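Local coordinates for hypothetical protein PH1109 (Pyrococcus horikoshii, PDB 2D5A) that is of unknown function but has the Rossmann-like fold of a CoA-binding domain and carries a bound coenzyme A molecule, at residues 6-11 against 129-134; 24-29 against 53-58; 30-35 against 57-62. All coordinates share one frame; numbering follows the deposited sequence.

Contact 1 (6-11 against 129-134); sequences PIDGLT and ANRCMM. With COA (coenzyme A), chain B.
Asp8 and Arg131 meet side-on, with the carboxylate and the guanidinium only 11° from coplanar although the two side chains cross at about a right angle. Arg131 offers two nitrogens along one edge: NE reaches Asp8 OD1 at 2.8 Å and NH2 reaches Asp8 OD2 at 2.5 Å, each on the syn lone pair of its oxygen. The anti lone pair of Asp8 OD1 is taken by the backbone N of Ala129, 2.8 Å away and nearly straight at 170°. Asp8 OD2 also accepts from Leu10 N at 3.0 Å, which makes an Asx turn. Asp8 CG sits between its own backbone N and carbonyl carbon (chi1 54°), a position from which the carboxylate serves both segments.

Arginine suits its place because it can bond along an edge and still offer a flat face. Arg131 NH2 also bonds to Leu10 O at 2.9 Å, close to the guanidinium plane. Pro6 CB lies over one face, 3.4 Å from Arg131 NH2 and offset toward the rim. Pro6 also begins the type I turn that ends at Gly9, and NH1 of Arg131 has a second acidic partner in Glu136.

The contact thus fastens the loop before helix 12-21 to the segment that leads from strand 126-129 to helix 133-141. Farther along, Cys132 SG lies 3.3 Å from S1P of coenzyme A, with Met134 CE close to the same sulfur. With each carboxylate oxygen of Asp8 accepting two hydrogen bonds and Arg131 set between two acids, the charged forms of both are probably stabilised.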
loop_
_atom_site.group_PDB
_atom_site.type_symbol
_atom_site.label_atom_id
_atom_site.label_comp_id
_atom_site.label_asym_id
_atom_site.label_seq_id
_atom_site.Cartn_x
_atom_site.Cartn_y
_atom_site.Cartn_z
ATOM N N PRO A 6 -7.550 -2.568 -15.783
ATOM C CA PRO A 6 -6.648 -1.684 -15.043
ATOM C C PRO A 6 -5.327 -1.442 -15.714
ATOM O O PRO A 6 -4.679 -2.333 -16.251
ATOM C CB PRO A 6 -6.514 -2.395 -13.705
ATOM C CG PRO A 6 -7.914 -2.865 -13.480
ATOM C CD PRO A 6 -8.146 -3.558 -14.862
ATOM N N ILE A 7 -4.890 -0.206 -15.629
ATOM C CA ILE A 7 -3.652 0.158 -16.249
ATOM C C ILE A 7 -2.319 -0.469 -15.741
ATOM O O ILE A 7 -1.250 -0.345 -16.371
ATOM C CB ILE A 7 -3.636 1.730 -16.228
ATOM C CG1 ILE A 7 -2.837 2.275 -17.401
ATOM C CG2 ILE A 7 -3.061 2.238 -14.838
ATOM C CD1 ILE A 7 -2.796 3.786 -17.477
ATOM N N ASP A 8 -2.339 -1.115 -14.548
ATOM C CA ASP A 8 -1.107 -1.690 -14.016
ATOM C C ASP A 8 -0.932 -3.054 -14.683
ATOM O O ASP A 8 0.070 -3.734 -14.511
ATOM C CB ASP A 8 -1.144 -1.808 -12.449
ATOM C CG ASP A 8 -2.328 -2.553 -11.950
ATOM O OD1 ASP A 8 -2.850 -2.224 -10.827
ATOM O OD2 ASP A 8 -2.820 -3.533 -12.621
ATOM N N GLY A 9 -1.975 -3.449 -15.382
ATOM C CA GLY A 9 -1.853 -4.654 -16.218
ATOM C C GLY A 9 -1.835 -5.974 -15.478
ATOM O O GLY A 9 -1.251 -6.951 -15.997
ATOM N N LEU A 10 -2.426 -5.995 -14.267
ATOM C CA LEU A 10 -2.454 -7.203 -13.437
ATOM C C LEU A 10 -3.788 -7.832 -13.563
ATOM O O LEU A 10 -4.821 -7.161 -13.546
ATOM C CB LEU A 10 -2.174 -6.805 -11.903
ATOM C CG LEU A 10 -0.782 -6.228 -11.694
ATOM C CD1 LEU A 10 -0.580 -5.655 -10.168
ATOM C CD2 LEU A 10 0.227 -7.264 -11.933
ATOM N N THR A 11 -3.840 -9.187 -13.572
ATOM C CA THR A 11 -5.108 -9.840 -13.684
ATOM C C THR A 11 -5.680 -9.975 -12.343
ATOM O O THR A 11 -4.959 -9.786 -11.354
ATOM C CB THR A 11 -4.910 -11.282 -14.189
ATOM O OG1 THR A 11 -3.932 -11.923 -13.310
ATOM C CG2 THR A 11 -4.290 -11.276 -15.586
ATOM N N ALA A 129 -1.671 -0.145 -9.297
ATOM C CA ALA A 129 -2.005 1.304 -9.379
ATOM C C ALA A 129 -3.443 1.559 -9.619
ATOM O O ALA A 129 -4.136 0.731 -10.231
ATOM C CB ALA A 129 -1.180 1.955 -10.458
ATOM N N ASN A 130 -3.920 2.702 -9.122
ATOM C CA ASN A 130 -5.304 3.044 -9.247
ATOM C C ASN A 130 -6.295 2.005 -8.743
ATOM O O ASN A 130 -7.296 1.728 -9.405
ATOM C CB ASN A 130 -5.645 3.395 -10.751
ATOM C CG ASN A 130 -6.927 4.341 -10.885
ATOM O OD1 ASN A 130 -7.593 4.362 -11.937
ATOM N ND2 ASN A 130 -7.269 5.077 -9.816
ATOM N N ARG A 131 -6.006 1.355 -7.588
ATOM C CA ARG A 131 -6.981 0.420 -7.025
ATOM C C ARG A 131 -6.907 0.633 -5.503
ATOM O O ARG A 131 -5.950 1.249 -4.993
ATOM C CB ARG A 131 -6.560 -1.062 -7.261
ATOM C CG ARG A 131 -5.985 -1.415 -8.604
ATOM C CD ARG A 131 -6.005 -3.012 -8.792
ATOM N NE ARG A 131 -5.244 -3.417 -10.002
ATOM C CZ ARG A 131 -5.681 -4.396 -10.856
ATOM N NH1 ARG A 131 -6.834 -4.979 -10.617
ATOM N NH2 ARG A 131 -4.910 -4.778 -11.868
ATOM N N CYS A 132 -7.903 0.127 -4.824
ATOM C CA CYS A 132 -7.925 0.213 -3.414
ATOM C C CYS A 132 -7.747 -1.221 -2.827
ATOM O O CYS A 132 -8.426 -2.135 -3.293
ATOM C CB CYS A 132 -9.248 0.751 -2.971
ATOM S SG CYS A 132 -9.521 0.679 -1.161
ATOM N N MET A 133 -6.923 -1.392 -1.749
ATOM C CA MET A 133 -6.814 -2.776 -1.245
ATOM C C MET A 133 -8.106 -3.309 -0.719
ATOM O O MET A 133 -8.385 -4.551 -0.742
ATOM C CB MET A 133 -5.731 -2.791 -0.123
ATOM C CG MET A 133 -4.429 -2.726 -0.740
ATOM S SD MET A 133 -3.032 -3.052 0.545
ATOM C CE MET A 133 -3.173 -4.919 0.569
ATOM N N MET A 134 -8.865 -2.425 -0.073
ATOM C CA MET A 134 -10.126 -2.784 0.489
ATOM C C MET A 134 -11.115 -3.194 -0.593
ATOM O O MET A 134 -11.735 -4.226 -0.526
ATOM C CB MET A 134 -10.731 -1.648 1.263
ATOM C CG MET A 134 -12.238 -1.877 1.835
ATOM S SD MET A 134 -12.733 -0.632 3.012
ATOM C CE MET A 134 -13.115 0.780 1.702
HETATM N N1A COA B . 4.226 10.841 5.300
HETATM C C2A COA B . 3.162 10.198 5.756
HETATM N N3A COA B . 1.959 10.762 5.854
HETATM C C4A COA B . 1.812 12.025 5.422
HETATM C C5A COA B . 2.896 12.733 4.905
HETATM C C6A COA B . 4.137 12.119 4.867
HETATM N N6A COA B . 5.244 12.775 4.483
HETATM N N7A COA B . 2.444 13.953 4.602
HETATM C C8A COA B . 1.148 14.021 4.904
HETATM N N9A COA B . 0.757 12.844 5.414
HETATM C C1B COA B . -0.564 12.525 5.978
HETATM C C2B COA B . -1.150 13.660 6.823
HETATM O O2B COA B . -0.733 13.527 8.183
HETATM C C3B COA B . -2.653 13.449 6.620
HETATM O O3B COA B . -3.322 12.877 7.748
HETATM P P3B COA B . -3.874 13.860 8.902
HETATM O O7A COA B . -4.343 12.832 10.049
HETATM O O8A COA B . -5.106 14.671 8.307
HETATM O O9A COA B . -2.731 14.727 9.294
HETATM C C4B COA B . -2.754 12.532 5.397
HETATM O O4B COA B . -1.435 12.469 4.847
HETATM C C5B COA B . -3.701 13.129 4.353
HETATM O O5B COA B . -3.306 14.474 4.083
HETATM P P1A COA B . -3.509 15.154 2.621
HETATM O O1A COA B . -2.582 14.491 1.674
HETATM O O2A COA B . -3.343 16.597 2.915
HETATM O O3A COA B . -5.073 14.866 2.393
HETATM P P2A COA B . -5.883 15.120 1.014
HETATM O O4A COA B . -7.266 15.396 1.462
HETATM O O5A COA B . -5.100 16.078 0.198
HETATM O O6A COA B . -5.914 13.691 0.273
HETATM C CBP COA B . -4.765 11.669 -0.266
HETATM C CCP COA B . -4.814 13.185 -0.491
HETATM C CDP COA B . -4.758 11.283 1.216
HETATM C CEP COA B . -3.738 11.024 -1.191
HETATM C CAP COA B . -6.143 11.194 -0.766
HETATM O OAP COA B . -6.392 11.485 -2.148
HETATM C C9P COA B . -6.418 9.698 -0.596
HETATM O O9P COA B . -6.957 9.338 0.585
HETATM N N8P COA B . -6.252 8.851 -1.615
HETATM C C7P COA B . -6.591 7.427 -1.517
HETATM C C6P COA B . -8.087 7.328 -1.843
HETATM C C5P COA B . -8.557 5.875 -1.766
HETATM O O5P COA B . -7.810 4.953 -2.409
HETATM N N4P COA B . -9.624 5.603 -1.031
HETATM C C3P COA B . -10.083 4.217 -0.884
HETATM C C2P COA B . -11.514 4.195 -1.409
HETATM S S1P COA B . -12.208 2.528 -1.138
HETATM O O HOH W 1 -6.716 2.062 -14.051
#

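Contact 2 (24-29 against 53-58); sequences KIALVG and YPVNPK. With COA (coenzyme A), chain B.
The first beta-alpha-beta unit of the Rossmann-like sheet brings strand 24-28 beside strand 51-55, and Ala26, Leu27 and Val28 pair in parallel with Tyr53, Pro54 and Val55. The ladder runs from Tyr53 N to Ile25 O at 2.8 Å, through Leu27 N to Tyr53 O and Val55 N to Leu27 O, to Gly29 N on Val55 O at 2.9 Å. Pro54, which has no N-H, fits here because its nitrogen faces away from this partner strand, at the outer edge of the sheet.

Val28 and Val55 lie side by side and point the same way, Val28 CG2 standing 4.0 Å from Val55 CB; Val55 CG2 in turn meets Ala26 CB at 4.1 Å. Beta-branched valines fill this face, where Tyr93 of helix 90-100 covers both. Leu27 and Pro54 occupy the other face, under Met42 of helix 37-47, the crossover between the two strands.

As usual in this fold, the cofactor sits at the C-terminal ends of the strands. Gly29 adopts a positive phi (95°), at which a CB would press on the carbonyl O of Val28; its CA lies 3.4 Å from adenine N3A. With CG anti to the backbone N (chi1 -175°), Asn56 sends ND2 to ribose O2B at 3.0 Å (177°) and also to Ala30 O, while OD1 accepts from Lys58 N in an Asx turn. The extended Lys58 chain carries NZ to phosphate oxygen O9A at 2.8 Å.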
loop_
_atom_site.group_PDB
_atom_site.type_symbol
_atom_site.label_atom_id
_atom_site.label_comp_id
_atom_site.label_asym_id
_atom_site.label_seq_id
_atom_site.Cartn_x
_atom_site.Cartn_y
_atom_site.Cartn_z
ATOM N N LYS A 24 1.922 -8.441 5.236
ATOM C CA LYS A 24 2.735 -7.450 6.112
ATOM C C LYS A 24 2.657 -6.141 5.324
ATOM O O LYS A 24 3.367 -6.011 4.252
ATOM C CB LYS A 24 4.211 -7.909 6.180
ATOM C CG LYS A 24 4.328 -9.296 6.936
ATOM C CD LYS A 24 4.078 -9.108 8.412
ATOM C CE LYS A 24 4.538 -10.357 9.277
ATOM N NZ LYS A 24 4.327 -10.046 10.756
ATOM N N ILE A 25 1.859 -5.211 5.840
ATOM C CA ILE A 25 1.593 -3.964 5.058
ATOM C C ILE A 25 2.186 -2.755 5.772
ATOM O O ILE A 25 1.988 -2.650 7.019
ATOM C CB ILE A 25 0.065 -3.715 4.985
ATOM C CG1 ILE A 25 -0.755 -4.977 4.466
ATOM C CG2 ILE A 25 -0.216 -2.516 3.901
ATOM C CD1 ILE A 25 -0.301 -5.525 3.138
ATOM N N ALA A 26 2.855 -1.841 5.048
ATOM C CA ALA A 26 3.270 -0.526 5.649
ATOM C C ALA A 26 2.239 0.373 5.005
ATOM O O ALA A 26 2.291 0.554 3.755
ATOM C CB ALA A 26 4.625 -0.148 5.176
ATOM N N LEU A 27 1.374 1.003 5.820
ATOM C CA LEU A 27 0.281 1.829 5.264
ATOM C C LEU A 27 0.729 3.287 5.516
ATOM O O LEU A 27 0.683 3.853 6.608
ATOM C CB LEU A 27 -1.046 1.490 5.951
ATOM C CG LEU A 27 -2.313 2.084 5.222
ATOM C CD1 LEU A 27 -3.559 1.241 5.454
ATOM C CD2 LEU A 27 -2.574 3.580 5.761
ATOM N N VAL A 28 1.102 3.896 4.385
ATOM C CA VAL A 28 1.780 5.251 4.477
ATOM C C VAL A 28 0.750 6.336 4.326
ATOM O O VAL A 28 -0.073 6.312 3.387
ATOM C CB VAL A 28 2.852 5.338 3.290
ATOM C CG1 VAL A 28 3.445 6.773 3.285
ATOM C CG2 VAL A 28 3.933 4.276 3.447
ATOM N N GLY A 29 0.763 7.296 5.239
ATOM C CA GLY A 29 -0.328 8.311 5.257
ATOM C C GLY A 29 -1.430 7.913 6.255
ATOM O O GLY A 29 -2.511 8.472 6.335
ATOM N N TYR A 53 1.229 -1.935 9.598
ATOM C CA TYR A 53 2.102 -0.964 10.343
ATOM C C TYR A 53 1.831 0.429 9.749
ATOM O O TYR A 53 2.183 0.670 8.599
ATOM C CB TYR A 53 3.549 -1.360 10.032
ATOM C CG TYR A 53 3.933 -2.667 10.716
ATOM C CD1 TYR A 53 4.541 -2.602 12.022
ATOM C CD2 TYR A 53 3.771 -3.891 10.103
ATOM C CE1 TYR A 53 4.900 -3.706 12.653
ATOM C CE2 TYR A 53 4.229 -5.051 10.787
ATOM C CZ TYR A 53 4.769 -4.876 12.077
ATOM O OH TYR A 53 5.161 -6.091 12.686
ATOM N N PRO A 54 1.183 1.299 10.507
ATOM C CA PRO A 54 0.958 2.652 10.007
ATOM C C PRO A 54 2.297 3.418 9.952
ATOM O O PRO A 54 3.203 3.325 10.787
ATOM C CB PRO A 54 0.010 3.295 11.028
ATOM C CG PRO A 54 0.334 2.567 12.354
ATOM C CD PRO A 54 0.705 1.113 11.936
ATOM N N VAL A 55 2.436 4.208 8.883
ATOM C CA VAL A 55 3.670 5.018 8.703
ATOM C C VAL A 55 3.228 6.463 8.460
ATOM O O VAL A 55 2.535 6.781 7.489
ATOM C CB VAL A 55 4.455 4.541 7.422
ATOM C CG1 VAL A 55 5.653 5.498 7.141
ATOM C CG2 VAL A 55 4.959 3.097 7.690
ATOM N N ASN A 56 3.655 7.380 9.346
ATOM C CA ASN A 56 3.277 8.781 9.207
ATOM C C ASN A 56 4.119 9.467 10.333
ATOM O O ASN A 56 3.845 9.239 11.516
ATOM C CB ASN A 56 1.789 9.041 9.536
ATOM C CG ASN A 56 1.421 10.496 9.252
ATOM O OD1 ASN A 56 2.320 11.372 9.239
ATOM N ND2 ASN A 56 0.142 10.782 8.934
ATOM N N PRO A 57 5.120 10.258 9.967
ATOM C CA PRO A 57 5.975 10.940 10.963
ATOM C C PRO A 57 5.219 11.849 11.906
ATOM O O PRO A 57 5.813 12.227 12.934
ATOM C CB PRO A 57 6.966 11.826 10.104
ATOM C CG PRO A 57 6.941 11.075 8.753
ATOM C CD PRO A 57 5.539 10.506 8.559
ATOM N N LYS A 58 3.976 12.197 11.580
ATOM C CA LYS A 58 3.235 13.088 12.452
ATOM C C LYS A 58 2.752 12.343 13.730
ATOM O O LYS A 58 2.509 12.997 14.759
ATOM C CB LYS A 58 2.013 13.605 11.727
ATOM C CG LYS A 58 1.048 14.430 12.630
ATOM C CD LYS A 58 -0.035 14.983 11.708
ATOM C CE LYS A 58 -1.128 15.786 12.440
ATOM N NZ LYS A 58 -2.166 16.352 11.500
HETATM N N1A COA B . 4.226 10.841 5.300
HETATM C C2A COA B . 3.162 10.198 5.756
HETATM N N3A COA B . 1.959 10.762 5.854
HETATM C C4A COA B . 1.812 12.025 5.422
HETATM C C5A COA B . 2.896 12.733 4.905
HETATM C C6A COA B . 4.137 12.119 4.867
HETATM N N6A COA B . 5.244 12.775 4.483
HETATM N N7A COA B . 2.444 13.953 4.602
HETATM C C8A COA B . 1.148 14.021 4.904
HETATM N N9A COA B . 0.757 12.844 5.414
HETATM C C1B COA B . -0.564 12.525 5.978
HETATM C C2B COA B . -1.150 13.660 6.823
HETATM O O2B COA B . -0.733 13.527 8.183
HETATM C C3B COA B . -2.653 13.449 6.620
HETATM O O3B COA B . -3.322 12.877 7.748
HETATM P P3B COA B . -3.874 13.860 8.902
HETATM O O7A COA B . -4.343 12.832 10.049
HETATM O O8A COA B . -5.106 14.671 8.307
HETATM O O9A COA B . -2.731 14.727 9.294
HETATM C C4B COA B . -2.754 12.532 5.397
HETATM O O4B COA B . -1.435 12.469 4.847
HETATM C C5B COA B . -3.701 13.129 4.353
HETATM O O5B COA B . -3.306 14.474 4.083
HETATM P P1A COA B . -3.509 15.154 2.621
HETATM O O1A COA B . -2.582 14.491 1.674
HETATM O O2A COA B . -3.343 16.597 2.915
HETATM O O3A COA B . -5.073 14.866 2.393
HETATM P P2A COA B . -5.883 15.120 1.014
HETATM O O4A COA B . -7.266 15.396 1.462
HETATM O O5A COA B . -5.100 16.078 0.198
HETATM O O6A COA B . -5.914 13.691 0.273
HETATM C CBP COA B . -4.765 11.669 -0.266
HETATM C CCP COA B . -4.814 13.185 -0.491
HETATM C CDP COA B . -4.758 11.283 1.216
HETATM C CEP COA B . -3.738 11.024 -1.191
HETATM C CAP COA B . -6.143 11.194 -0.766
HETATM O OAP COA B . -6.392 11.485 -2.148
HETATM C C9P COA B . -6.418 9.698 -0.596
HETATM O O9P COA B . -6.957 9.338 0.585
HETATM N N8P COA B . -6.252 8.851 -1.615
HETATM C C7P COA B . -6.591 7.427 -1.517
HETATM C C6P COA B . -8.087 7.328 -1.843
HETATM C C5P COA B . -8.557 5.875 -1.766
HETATM O O5P COA B . -7.810 4.953 -2.409
HETATM N N4P COA B . -9.624 5.603 -1.031
HETATM C C3P COA B . -10.083 4.217 -0.884
HETATM C C2P COA B . -11.514 4.195 -1.409
HETATM S S1P COA B . -12.208 2.528 -1.138
#

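Contact 3 (30-35 against 57-62); sequences ASPKPE and PKYEEV. With COA (coenzyme A), chain B.
Tyr59 has its CG anti to the carbonyl carbon and beside the backbone N (chi1 -62°), which swings the ring toward Pro32 and sets its hydroxyl beside the phosphate that Ser31 also reaches. Pro32 comes from the opposite direction and lays CD over one ring face, in a CH-pi contact 3.5 Å from the centroid and 22° off the ring normal. The Pro32 ring suits this place because its CH2 groups are rigidly held; CG lies farther out, beside the CE2 and CZ edge of the Tyr59 ring. The opposite face rests on Lys58 CG, so the aromatic ring is sandwiched between two aliphatic groups.

Segment 30-35 is the loop that leaves strand 24-28 and leads into helix 37-47, the place where Rossmann-like domains commonly hold a cofactor. Here it packs against segment 57-62, and the two together hold the phosphate on ribose O3B of coenzyme A. Ser31 OG lies anti to its backbone N (chi1 171°), where it donates to O7A at 2.5 Å and accepts from Lys33 N at 3.0 Å, closing an ST turn. Tyr59 OH donates to that same O7A, also at 2.5 Å, with the oxygen near the plane of the ring. The extended Lys33 chain delivers NZ to O8A at 2.6 Å. Its ammonium group stands 4.5 Å from Lys58 NZ, and the phosphate between them probably balances both charges.

Beneath the polar layer, Val62 turns its side chain toward the loop. Its CG1 approaches Ser31 O at 3.5 Å and Ala30 CB at 4.4 Å, a branched apolar residue filling the corner where strand 61-62 passes under Pro32.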
loop_
_atom_site.group_PDB
_atom_site.type_symbol
_atom_site.label_atom_id
_atom_site.label_comp_id
_atom_site.label_asym_id
_atom_site.label_seq_id
_atom_site.Cartn_x
_atom_site.Cartn_y
_atom_site.Cartn_z
ATOM N N ALA A 30 -1.074 6.923 7.116
ATOM C CA ALA A 30 -2.062 6.520 8.132
ATOM C C ALA A 30 -2.519 7.726 8.963
ATOM O O ALA A 30 -1.712 8.583 9.286
ATOM C CB ALA A 30 -1.393 5.516 9.098
ATOM N N SER A 31 -3.770 7.691 9.419
ATOM C CA SER A 31 -4.324 8.847 10.147
ATOM C C SER A 31 -5.379 8.315 11.147
ATOM O O SER A 31 -6.107 7.327 10.837
ATOM C CB SER A 31 -5.103 9.744 9.161
ATOM O OG SER A 31 -5.811 10.756 9.897
ATOM N N PRO A 32 -5.471 8.922 12.336
ATOM C CA PRO A 32 -6.444 8.484 13.321
ATOM C C PRO A 32 -7.820 9.129 12.971
ATOM O O PRO A 32 -8.841 8.872 13.668
ATOM C CB PRO A 32 -5.926 9.080 14.637
ATOM C CG PRO A 32 -5.240 10.396 14.188
ATOM C CD PRO A 32 -4.509 9.946 12.892
ATOM N N LYS A 33 -7.860 10.047 11.944
ATOM C CA LYS A 33 -9.199 10.671 11.597
ATOM C C LYS A 33 -10.122 9.656 10.868
ATOM O O LYS A 33 -9.802 9.217 9.757
ATOM C CB LYS A 33 -8.928 11.911 10.681
ATOM C CG LYS A 33 -8.056 12.924 11.367
ATOM C CD LYS A 33 -7.708 14.105 10.390
ATOM C CE LYS A 33 -6.848 15.159 11.111
ATOM N NZ LYS A 33 -6.372 16.136 9.996
ATOM N N PRO A 34 -11.299 9.329 11.448
ATOM C CA PRO A 34 -12.250 8.337 10.896
ATOM C C PRO A 34 -12.641 8.664 9.486
ATOM O O PRO A 34 -12.884 7.796 8.625
ATOM C CB PRO A 34 -13.427 8.422 11.863
ATOM C CG PRO A 34 -12.700 8.567 13.236
ATOM C CD PRO A 34 -11.769 9.802 12.783
ATOM N N GLU A 35 -12.669 9.947 9.234
ATOM C CA GLU A 35 -13.020 10.442 7.935
ATOM C C GLU A 35 -11.989 10.120 6.815
ATOM O O GLU A 35 -12.405 9.985 5.674
ATOM C CB GLU A 35 -13.182 12.005 8.032
ATOM C CG GLU A 35 -11.695 12.690 8.045
ATOM C CD GLU A 35 -11.493 14.185 8.494
ATOM O OE1 GLU A 35 -11.852 14.541 9.649
ATOM O OE2 GLU A 35 -10.912 15.008 7.695
ATOM N N PRO A 57 5.120 10.258 9.967
ATOM C CA PRO A 57 5.975 10.940 10.963
ATOM C C PRO A 57 5.219 11.849 11.906
ATOM O O PRO A 57 5.813 12.227 12.934
ATOM C CB PRO A 57 6.966 11.826 10.104
ATOM C CG PRO A 57 6.941 11.075 8.753
ATOM C CD PRO A 57 5.539 10.506 8.559
ATOM N N LYS A 58 3.976 12.197 11.580
ATOM C CA LYS A 58 3.235 13.088 12.452
ATOM C C LYS A 58 2.752 12.343 13.730
ATOM O O LYS A 58 2.509 12.997 14.759
ATOM C CB LYS A 58 2.013 13.605 11.727
ATOM C CG LYS A 58 1.048 14.430 12.630
ATOM C CD LYS A 58 -0.035 14.983 11.708
ATOM C CE LYS A 58 -1.128 15.786 12.440
ATOM N NZ LYS A 58 -2.166 16.352 11.500
ATOM N N TYR A 59 2.495 11.037 13.604
ATOM C CA TYR A 59 1.806 10.303 14.766
ATOM C C TYR A 59 2.655 9.213 15.378
ATOM O O TYR A 59 3.523 8.653 14.706
ATOM C CB TYR A 59 0.510 9.603 14.246
ATOM C CG TYR A 59 -0.464 10.600 13.721
ATOM C CD1 TYR A 59 -0.755 10.670 12.302
ATOM C CD2 TYR A 59 -1.146 11.488 14.608
ATOM C CE1 TYR A 59 -1.780 11.582 11.804
ATOM C CE2 TYR A 59 -2.141 12.409 14.159
ATOM C CZ TYR A 59 -2.451 12.429 12.729
ATOM O OH TYR A 59 -3.453 13.287 12.348
ATOM N N GLU A 60 2.397 8.922 16.665
ATOM C CA GLU A 60 3.153 7.858 17.352
ATOM C C GLU A 60 2.302 6.581 17.523
ATOM O O GLU A 60 2.839 5.490 17.621
ATOM C CB GLU A 60 3.601 8.440 18.729
ATOM C CG GLU A 60 4.835 9.345 18.313
ATOM C CD GLU A 60 5.282 10.381 19.303
ATOM O OE1 GLU A 60 5.057 10.165 20.500
ATOM O OE2 GLU A 60 5.925 11.397 18.881
ATOM N N GLU A 61 0.978 6.767 17.425
ATOM C CA GLU A 61 0.061 5.578 17.501
ATOM C C GLU A 61 -1.231 5.878 16.697
ATOM O O GLU A 61 -1.755 6.982 16.734
ATOM C CB GLU A 61 -0.247 5.256 18.996
ATOM C CG GLU A 61 -0.863 3.846 19.096
ATOM C CD GLU A 61 -0.886 3.322 20.565
ATOM O OE1 GLU A 61 -0.967 2.064 20.708
ATOM O OE2 GLU A 61 -0.805 4.178 21.470
ATOM N N VAL A 62 -1.629 4.904 15.890
ATOM C CA VAL A 62 -2.857 5.075 15.115
ATOM C C VAL A 62 -3.617 3.734 15.157
ATOM O O VAL A 62 -3.026 2.692 14.878
ATOM C CB VAL A 62 -2.513 5.381 13.624
ATOM C CG1 VAL A 62 -3.821 5.433 12.752
ATOM C CG2 VAL A 62 -1.881 6.800 13.541
HETATM N N1A COA B . 4.226 10.841 5.300
HETATM C C2A COA B . 3.162 10.198 5.756
HETATM N N3A COA B . 1.959 10.762 5.854
HETATM C C4A COA B . 1.812 12.025 5.422
HETATM C C5A COA B . 2.896 12.733 4.905
HETATM C C6A COA B . 4.137 12.119 4.867
HETATM N N6A COA B . 5.244 12.775 4.483
HETATM N N7A COA B . 2.444 13.953 4.602
HETATM C C8A COA B . 1.148 14.021 4.904
HETATM N N9A COA B . 0.757 12.844 5.414
HETATM C C1B COA B . -0.564 12.525 5.978
HETATM C C2B COA B . -1.150 13.660 6.823
HETATM O O2B COA B . -0.733 13.527 8.183
HETATM C C3B COA B . -2.653 13.449 6.620
HETATM O O3B COA B . -3.322 12.877 7.748
HETATM P P3B COA B . -3.874 13.860 8.902
HETATM O O7A COA B . -4.343 12.832 10.049
HETATM O O8A COA B . -5.106 14.671 8.307
HETATM O O9A COA B . -2.731 14.727 9.294
HETATM C C4B COA B . -2.754 12.532 5.397
HETATM O O4B COA B . -1.435 12.469 4.847
HETATM C C5B COA B . -3.701 13.129 4.353
HETATM O O5B COA B . -3.306 14.474 4.083
HETATM P P1A COA B . -3.509 15.154 2.621
HETATM O O1A COA B . -2.582 14.491 1.674
HETATM O O2A COA B . -3.343 16.597 2.915
HETATM O O3A COA B . -5.073 14.866 2.393
HETATM P P2A COA B . -5.883 15.120 1.014
HETATM O O4A COA B . -7.266 15.396 1.462
HETATM O O5A COA B . -5.100 16.078 0.198
HETATM O O6A COA B . -5.914 13.691 0.273
HETATM C CBP COA B . -4.765 11.669 -0.266
HETATM C CCP COA B . -4.814 13.185 -0.491
HETATM C CDP COA B . -4.758 11.283 1.216
HETATM C CEP COA B . -3.738 11.024 -1.191
HETATM C CAP COA B . -6.143 11.194 -0.766
HETATM O OAP COA B . -6.392 11.485 -2.148
HETATM C C9P COA B . -6.418 9.698 -0.596
HETATM O O9P COA B . -6.957 9.338 0.585
HETATM N N8P COA B . -6.252 8.851 -1.615
HETATM C C7P COA B . -6.591 7.427 -1.517
HETATM C C6P COA B . -8.087 7.328 -1.843
HETATM C C5P COA B . -8.557 5.875 -1.766
HETATM O O5P COA B . -7.810 4.953 -2.409
HETATM N N4P COA B . -9.624 5.603 -1.031
HETATM C C3P COA B . -10.083 4.217 -0.884
HETATM C C2P COA B . -11.514 4.195 -1.409
HETATM S S1P COA B . -12.208 2.528 -1.138
#

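How the contacts relate
Contact 2 is the buried one, made mainly of strand bonds and small apolar side chains within the sheet. Contacts 1 and 3 are only partly buried and lie on opposite sides of the chain's centre. Contact 1 rests on an ion pair, whereas contact 3 joins its segments by apolar and CH-pi packing and turns its polar groups to the ligand phosphate. Contacts 2 and 3 share Pro57 and Lys58 and adjoin: Pro54 CB packs 3.3 Å from Ala30 CB. Contact 1 closes the long loop that encloses both others, and reaches contact 2 through Met133 CE against Ile25 CD1 at 3.9 Å. Coenzyme A spans all three, sulfur near contact 1, nucleotide at contacts 2 and 3.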